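PDB 6CPU: phosphodiesterase from Candida albicans, which belongs to the phosphodiesterase family of the HD clan, a largely helical protein modelled here with zinc and magnesium ions. Local coordinates for residues A[31-36]-A[260-265]; A[193-198]-A[252-257]. All blocks are in the same frame, centred on the assembly; numbering follows the deposited sequence.

Contact 1 of 2, residues A[31-36]-A[260-265]; sequences HLFKKT and IFIVRD
T36 and D265 meet through the shortest polar contact between 31-36 and 260-265: T36 OG1 donates to D265 OD1 at 2.6 Å, nearly along the carboxylate's C-O axis. The hydroxyl is brought there by a chi1 of 52°, which tucks OG1 in over the backbone, flanked by N and C. T36 OG1 also accepts a weak bond from R264 NE at 3.0 Å. The guanidinium reaches on to the backbone of F33, R264 NH2 donating in its own plane to F33 O (3.1 Å, 137° at the hydrogen), while T36 O lies over one face. Its NH1 forms a salt bridge with D228, the arginine's strongest polar partner. A water donates to both L32 O and D265 OD1, so that this buried carboxylate oxygen takes two bonds.

The apolar half centres on F33. F261 turns its edge toward the F33 face in an offset edge-to-face pair, centroids 5.9 Å apart. At the F33 rim, I262 CD1 comes to 3.6 Å from CE1, and the D265 carboxylate lies nearly coplanar with the ring, OD2 beside CD1 and CE1. This is a buried helix-helix interface, joining the last turns of 25-34, which follows strand 16-21 of the parallel sheet, and of 253-264.

Contact 2 of 2, residues A[193-198]-A[252-257]; sequences EINFIE and PLNELL
The side-chain amide of N254 lies against the backbone of 194-196 and bonds to it twice. N254 ND2 donates to I194 O at 2.8 Å, with a C=O...donor angle of 165°, and N254 OD1 accepts from F196 N at the same 2.8 Å, with an angle of 164° at the hydrogen and the N-H in the carbonyl plane of the amide. One residue, N195, is thus bracketed by a pair of bonds to a single amide, which fixes the amide's rotation and tells its oxygen from its nitrogen.

Next to this pair the packing is close and apolar. F196 CB rests on L257 CB at 3.7 Å, and its chi1 of -79° sets the ring anti to the carbonyl carbon, with N254 OD1 at the ring edge and I194 CG2 over the centre of one face. L257 CD1 reaches across to I197, 3.9 Å from I197 CB and nearer still to the I197 backbone.

The outer side is looser and wet. N195 is exposed and meets N254 chiefly through a water, which donates to N195 OD1 and N254 OD1 and accepts from I197 N at 2.9 Å. The N195 nitrogen turns instead to E198 OE2, a nearly straight bond of 2.6 Å within the loop.

Chemically, then, an asparagine on the first turn of helix 253-264 acts as a backbone mimic. It satisfies one carbonyl and one N-H where the chain leaves helix 177-193 and enters the 3-10 turn 196-198, while F196 and L257 pack their apolar side chains next to it.

From the N terminus the chain runs through helix 25-34 to segment 31-36, and contact 1 closes a long loop when helix 253-264 returns to it 224 residues later. Contact 2 is nested inside that loop: segment 193-198, following helix 177-193, meets 252-257 after 54 residues. Both contacts use helix 253-264, contact 2 at its beginning and contact 1 toward its end, with centres 12 Å apart. They touch directly, as F196 CE1 lies 3.7 Å from F33 CE2 and F196 CD1 the same distance from F261 CD1. One helix thus ties the N-terminal helix 25-34 and the 193-198 loop together through shared aromatic packing.

Contact 1 of 2, residues A[31-36]-A[260-265]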
loop_
_atom_site.group_PDB
_atom_site.type_symbol
_atom_site.label_atom_id
_atom_site.label_comp_id
_atom_site.label_asym_id
_atom_site.label_seq_id
_atom_site.Cartn_x
_atom_site.Cartn_y
_atom_site.Cartn_z
ATOM N N HIS A 31 -19.930 -5.288 2.529
ATOM C CA HIS A 31 -19.584 -5.136 3.946
ATOM C C HIS A 31 -18.100 -5.446 4.169
ATOM O O HIS A 31 -17.414 -4.720 4.900
ATOM C CB HIS A 31 -20.475 -6.075 4.763
ATOM C CG HIS A 31 -20.157 -6.132 6.220
ATOM N ND1 HIS A 31 -20.559 -5.160 7.110
ATOM C CD2 HIS A 31 -19.526 -7.075 6.955
ATOM C CE1 HIS A 31 -20.174 -5.494 8.328
ATOM N NE2 HIS A 31 -19.540 -6.649 8.261
ATOM N N LEU A 32 -17.615 -6.521 3.540
ATOM C CA LEU A 32 -16.220 -6.929 3.684
ATOM C C LEU A 32 -15.274 -5.922 3.049
ATOM O O LEU A 32 -14.254 -5.620 3.641
ATOM C CB LEU A 32 -15.987 -8.319 3.087
ATOM C CG LEU A 32 -16.717 -9.459 3.785
ATOM C CD1 LEU A 32 -16.441 -10.721 3.008
ATOM C CD2 LEU A 32 -16.281 -9.612 5.232
ATOM N N PHE A 33 -15.600 -5.412 1.851
ATOM C CA PHE A 33 -14.730 -4.416 1.175
ATOM C C PHE A 33 -14.523 -3.166 2.033
ATOM O O PHE A 33 -13.443 -2.572 2.004
ATOM C CB PHE A 33 -15.272 -4.006 -0.196
ATOM C CG PHE A 33 -14.851 -4.908 -1.334
ATOM C CD1 PHE A 33 -13.510 -5.149 -1.610
ATOM C CD2 PHE A 33 -15.809 -5.483 -2.165
ATOM C CE1 PHE A 33 -13.137 -5.968 -2.663
ATOM C CE2 PHE A 33 -15.438 -6.284 -3.221
ATOM C CZ PHE A 33 -14.106 -6.529 -3.478
ATOM N N LYS A 34 -15.553 -2.772 2.787
ATOM C CA LYS A 34 -15.509 -1.548 3.585
ATOM C C LYS A 34 -14.656 -1.659 4.845
ATOM O O LYS A 34 -14.286 -0.635 5.425
ATOM C CB LYS A 34 -16.928 -1.088 3.947
ATOM C CG LYS A 34 -17.636 -0.457 2.761
ATOM C CD LYS A 34 -18.918 0.261 3.138
ATOM C CE LYS A 34 -20.046 -0.707 3.391
ATOM N NZ LYS A 34 -21.349 0.024 3.401
ATOM N N LYS A 35 -14.312 -2.882 5.248
ATOM C CA LYS A 35 -13.488 -3.087 6.446
ATOM C C LYS A 35 -12.117 -2.387 6.431
ATOM O O LYS A 35 -11.612 -1.978 7.502
ATOM C CB LYS A 35 -13.356 -4.579 6.749
ATOM C CG LYS A 35 -14.686 -5.121 7.250
ATOM C CD LYS A 35 -14.588 -6.528 7.765
ATOM C CE LYS A 35 -15.886 -6.930 8.434
ATOM N NZ LYS A 35 -16.002 -6.361 9.802
ATOM N N THR A 36 -11.529 -2.200 5.247
ATOM C CA THR A 36 -10.244 -1.519 5.148
ATOM C C THR A 36 -10.369 0.025 5.026
ATOM O O THR A 36 -9.402 0.715 4.676
ATOM C CB THR A 36 -9.386 -2.137 4.024
ATOM O OG1 THR A 36 -10.137 -2.193 2.805
ATOM C CG2 THR A 36 -8.969 -3.522 4.425
ATOM N N ILE A 260 -8.401 -0.760 -7.271
ATOM C CA ILE A 260 -7.818 -0.018 -6.155
ATOM C C ILE A 260 -8.301 -0.541 -4.805
ATOM O O ILE A 260 -7.531 -0.556 -3.830
ATOM C CB ILE A 260 -8.090 1.495 -6.288
ATOM C CG1 ILE A 260 -7.430 2.015 -7.566
ATOM C CG2 ILE A 260 -7.549 2.256 -5.079
ATOM C CD1 ILE A 260 -8.093 3.251 -8.116
ATOM N N PHE A 261 -9.560 -0.976 -4.729
ATOM C CA PHE A 261 -10.054 -1.619 -3.500
ATOM C C PHE A 261 -9.254 -2.878 -3.184
ATOM O O PHE A 261 -8.899 -3.132 -2.024
ATOM C CB PHE A 261 -11.540 -1.968 -3.599
ATOM C CG PHE A 261 -12.455 -0.910 -3.077
ATOM C CD1 PHE A 261 -12.777 0.192 -3.849
ATOM C CD2 PHE A 261 -13.043 -1.046 -1.827
ATOM C CE1 PHE A 261 -13.638 1.164 -3.377
ATOM C CE2 PHE A 261 -13.907 -0.076 -1.347
ATOM C CZ PHE A 261 -14.198 1.036 -2.119
ATOM N N ILE A 262 -8.973 -3.662 -4.221
ATOM C CA ILE A 262 -8.165 -4.875 -4.101
ATOM C C ILE A 262 -6.763 -4.544 -3.597
ATOM O O ILE A 262 -6.265 -5.223 -2.710
ATOM C CB ILE A 262 -8.014 -5.615 -5.463
ATOM C CG1 ILE A 262 -9.316 -6.254 -5.970
ATOM C CG2 ILE A 262 -6.887 -6.636 -5.428
ATOM C CD1 ILE A 262 -10.433 -6.406 -4.997
ATOM N N VAL A 263 -6.156 -3.481 -4.134
ATOM C CA VAL A 263 -4.835 -3.034 -3.675
ATOM C C VAL A 263 -4.895 -2.600 -2.211
ATOM O O VAL A 263 -4.062 -3.025 -1.401
ATOM C CB VAL A 263 -4.283 -1.858 -4.524
ATOM C CG1 VAL A 263 -3.037 -1.268 -3.877
ATOM C CG2 VAL A 263 -3.968 -2.311 -5.939
ATOM N N ARG A 264 -5.870 -1.767 -1.867
ATOM C CA ARG A 264 -6.021 -1.304 -0.470
ATOM C C ARG A 264 -6.128 -2.492 0.489
ATOM O O ARG A 264 -5.506 -2.498 1.563
ATOM C CB ARG A 264 -7.226 -0.379 -0.327
ATOM C CG ARG A 264 -7.418 0.164 1.069
ATOM C CD ARG A 264 -8.597 1.104 1.139
ATOM N NE ARG A 264 -9.876 0.393 1.228
ATOM C CZ ARG A 264 -11.053 0.977 1.413
ATOM N NH1 ARG A 264 -11.150 2.296 1.473
ATOM N NH2 ARG A 264 -12.150 0.239 1.538
ATOM N N ASP A 265 -6.873 -3.516 0.078
ATOM C CA ASP A 265 -7.043 -4.736 0.872
ATOM C C ASP A 265 -5.748 -5.539 1.124
ATOM O O ASP A 265 -5.716 -6.372 2.032
ATOM C CB ASP A 265 -8.097 -5.666 0.226
ATOM C CG ASP A 265 -9.534 -5.155 0.373
ATOM O OD1 ASP A 265 -9.785 -4.235 1.191
ATOM O OD2 ASP A 265 -10.436 -5.686 -0.342
HETATM O O HOH W 1 -11.504 -5.343 3.134
#

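Contact 2 of 2, residues A[193-198]-A[252-257]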
loop_
_atom_site.group_PDB
_atom_site.type_symbol
_atom_site.label_atom_id
_atom_site.label_comp_id
_atom_site.label_asym_id
_atom_site.label_seq_id
_atom_site.Cartn_x
_atom_site.Cartn_y
_atom_site.Cartn_z
ATOM N N GLU A 193 -21.407 -6.265 -11.060
ATOM C CA GLU A 193 -22.507 -6.137 -10.092
ATOM C C GLU A 193 -22.329 -5.121 -8.967
ATOM O O GLU A 193 -23.318 -4.649 -8.412
ATOM C CB GLU A 193 -22.813 -7.495 -9.485
ATOM C CG GLU A 193 -23.279 -8.510 -10.522
ATOM C CD GLU A 193 -23.880 -9.751 -9.895
ATOM O OE1 GLU A 193 -24.602 -9.642 -8.880
ATOM O OE2 GLU A 193 -23.631 -10.848 -10.421
ATOM N N ILE A 194 -21.093 -4.793 -8.606
ATOM C CA ILE A 194 -20.864 -3.854 -7.499
ATOM C C ILE A 194 -20.533 -2.477 -8.029
ATOM O O ILE A 194 -19.724 -2.345 -8.941
ATOM C CB ILE A 194 -19.735 -4.340 -6.571
ATOM C CG1 ILE A 194 -20.164 -5.653 -5.920
ATOM C CG2 ILE A 194 -19.400 -3.275 -5.522
ATOM C CD1 ILE A 194 -19.098 -6.340 -5.106
ATOM N N ASN A 195 -21.173 -1.459 -7.452
ATOM C CA ASN A 195 -20.897 -0.065 -7.769
ATOM C C ASN A 195 -19.909 0.476 -6.729
ATOM O O ASN A 195 -20.297 0.922 -5.656
ATOM C CB ASN A 195 -22.197 0.752 -7.777
ATOM C CG ASN A 195 -22.071 2.048 -8.558
ATOM O OD1 ASN A 195 -21.199 2.185 -9.415
ATOM N ND2 ASN A 195 -22.942 3.004 -8.271
ATOM N N PHE A 196 -18.625 0.413 -7.051
ATOM C CA PHE A 196 -17.586 0.659 -6.046
ATOM C C PHE A 196 -17.565 2.079 -5.471
ATOM O O PHE A 196 -17.226 2.262 -4.290
ATOM C CB PHE A 196 -16.221 0.209 -6.573
ATOM C CG PHE A 196 -16.024 -1.277 -6.487
ATOM C CD1 PHE A 196 -15.485 -1.850 -5.343
ATOM C CD2 PHE A 196 -16.426 -2.113 -7.520
ATOM C CE1 PHE A 196 -15.323 -3.215 -5.239
ATOM C CE2 PHE A 196 -16.269 -3.482 -7.418
ATOM C CZ PHE A 196 -15.710 -4.033 -6.287
ATOM N N ILE A 197 -17.982 3.070 -6.261
ATOM C CA ILE A 197 -18.056 4.445 -5.769
ATOM C C ILE A 197 -18.995 4.575 -4.569
ATOM O O ILE A 197 -18.769 5.416 -3.690
ATOM C CB ILE A 197 -18.476 5.441 -6.891
ATOM C CG1 ILE A 197 -18.203 6.896 -6.478
ATOM C CG2 ILE A 197 -19.944 5.257 -7.258
ATOM C CD1 ILE A 197 -16.773 7.346 -6.677
ATOM N N GLU A 198 -20.027 3.734 -4.516
ATOM C CA GLU A 198 -20.980 3.753 -3.408
ATOM C C GLU A 198 -20.391 3.206 -2.114
ATOM O O GLU A 198 -20.984 3.384 -1.067
ATOM C CB GLU A 198 -22.241 2.961 -3.749
ATOM C CG GLU A 198 -23.151 3.654 -4.748
ATOM C CD GLU A 198 -24.308 2.771 -5.175
ATOM O OE1 GLU A 198 -24.876 2.056 -4.321
ATOM O OE2 GLU A 198 -24.641 2.779 -6.377
ATOM N N PRO A 252 -12.964 2.237 -17.369
ATOM C CA PRO A 252 -14.046 2.954 -16.686
ATOM C C PRO A 252 -13.801 3.143 -15.183
ATOM O O PRO A 252 -13.085 2.357 -14.576
ATOM C CB PRO A 252 -15.277 2.060 -16.898
ATOM C CG PRO A 252 -14.896 1.024 -17.892
ATOM C CD PRO A 252 -13.405 0.937 -17.908
ATOM N N LEU A 253 -14.404 4.180 -14.617
ATOM C CA LEU A 253 -14.365 4.452 -13.172
ATOM C C LEU A 253 -14.529 3.197 -12.304
ATOM O O LEU A 253 -13.723 2.958 -11.418
ATOM C CB LEU A 253 -15.456 5.459 -12.802
ATOM C CG LEU A 253 -15.775 5.694 -11.319
ATOM C CD1 LEU A 253 -14.592 6.297 -10.578
ATOM C CD2 LEU A 253 -16.984 6.605 -11.185
ATOM N N ASN A 254 -15.585 2.423 -12.536
ATOM C CA ASN A 254 -15.882 1.280 -11.660
ATOM C C ASN A 254 -14.807 0.202 -11.673
ATOM O O ASN A 254 -14.530 -0.412 -10.641
ATOM C CB ASN A 254 -17.226 0.629 -11.999
ATOM C CG ASN A 254 -17.777 -0.180 -10.837
ATOM O OD1 ASN A 254 -17.836 0.303 -9.705
ATOM N ND2 ASN A 254 -18.181 -1.407 -11.104
ATOM N N GLU A 255 -14.237 -0.038 -12.850
ATOM C CA GLU A 255 -13.185 -1.030 -13.034
ATOM C C GLU A 255 -11.890 -0.616 -12.337
ATOM O O GLU A 255 -11.243 -1.435 -11.690
ATOM C CB GLU A 255 -12.939 -1.210 -14.525
ATOM C CG GLU A 255 -12.039 -2.363 -14.910
ATOM C CD GLU A 255 -12.089 -2.632 -16.408
ATOM O OE1 GLU A 255 -13.150 -2.398 -17.032
ATOM O OE2 GLU A 255 -11.060 -3.058 -16.960
ATOM N N LEU A 256 -11.513 0.652 -12.475
ATOM C CA LEU A 256 -10.348 1.177 -11.747
ATOM C C LEU A 256 -10.561 1.157 -10.243
ATOM O O LEU A 256 -9.675 0.744 -9.502
ATOM C CB LEU A 256 -9.985 2.590 -12.193
ATOM C CG LEU A 256 -9.160 2.714 -13.464
ATOM C CD1 LEU A 256 -8.854 4.181 -13.735
ATOM C CD2 LEU A 256 -7.870 1.904 -13.381
ATOM N N LEU A 257 -11.739 1.574 -9.785
ATOM C CA LEU A 257 -12.037 1.503 -8.353
ATOM C C LEU A 257 -11.962 0.073 -7.808
ATOM O O LEU A 257 -11.434 -0.142 -6.720
ATOM C CB LEU A 257 -13.390 2.129 -8.029
ATOM C CG LEU A 257 -13.528 3.653 -8.165
ATOM C CD1 LEU A 257 -14.928 4.094 -7.755
ATOM C CD2 LEU A 257 -12.498 4.415 -7.355
HETATM O O HOH W 2 -18.294 2.960 -9.129
#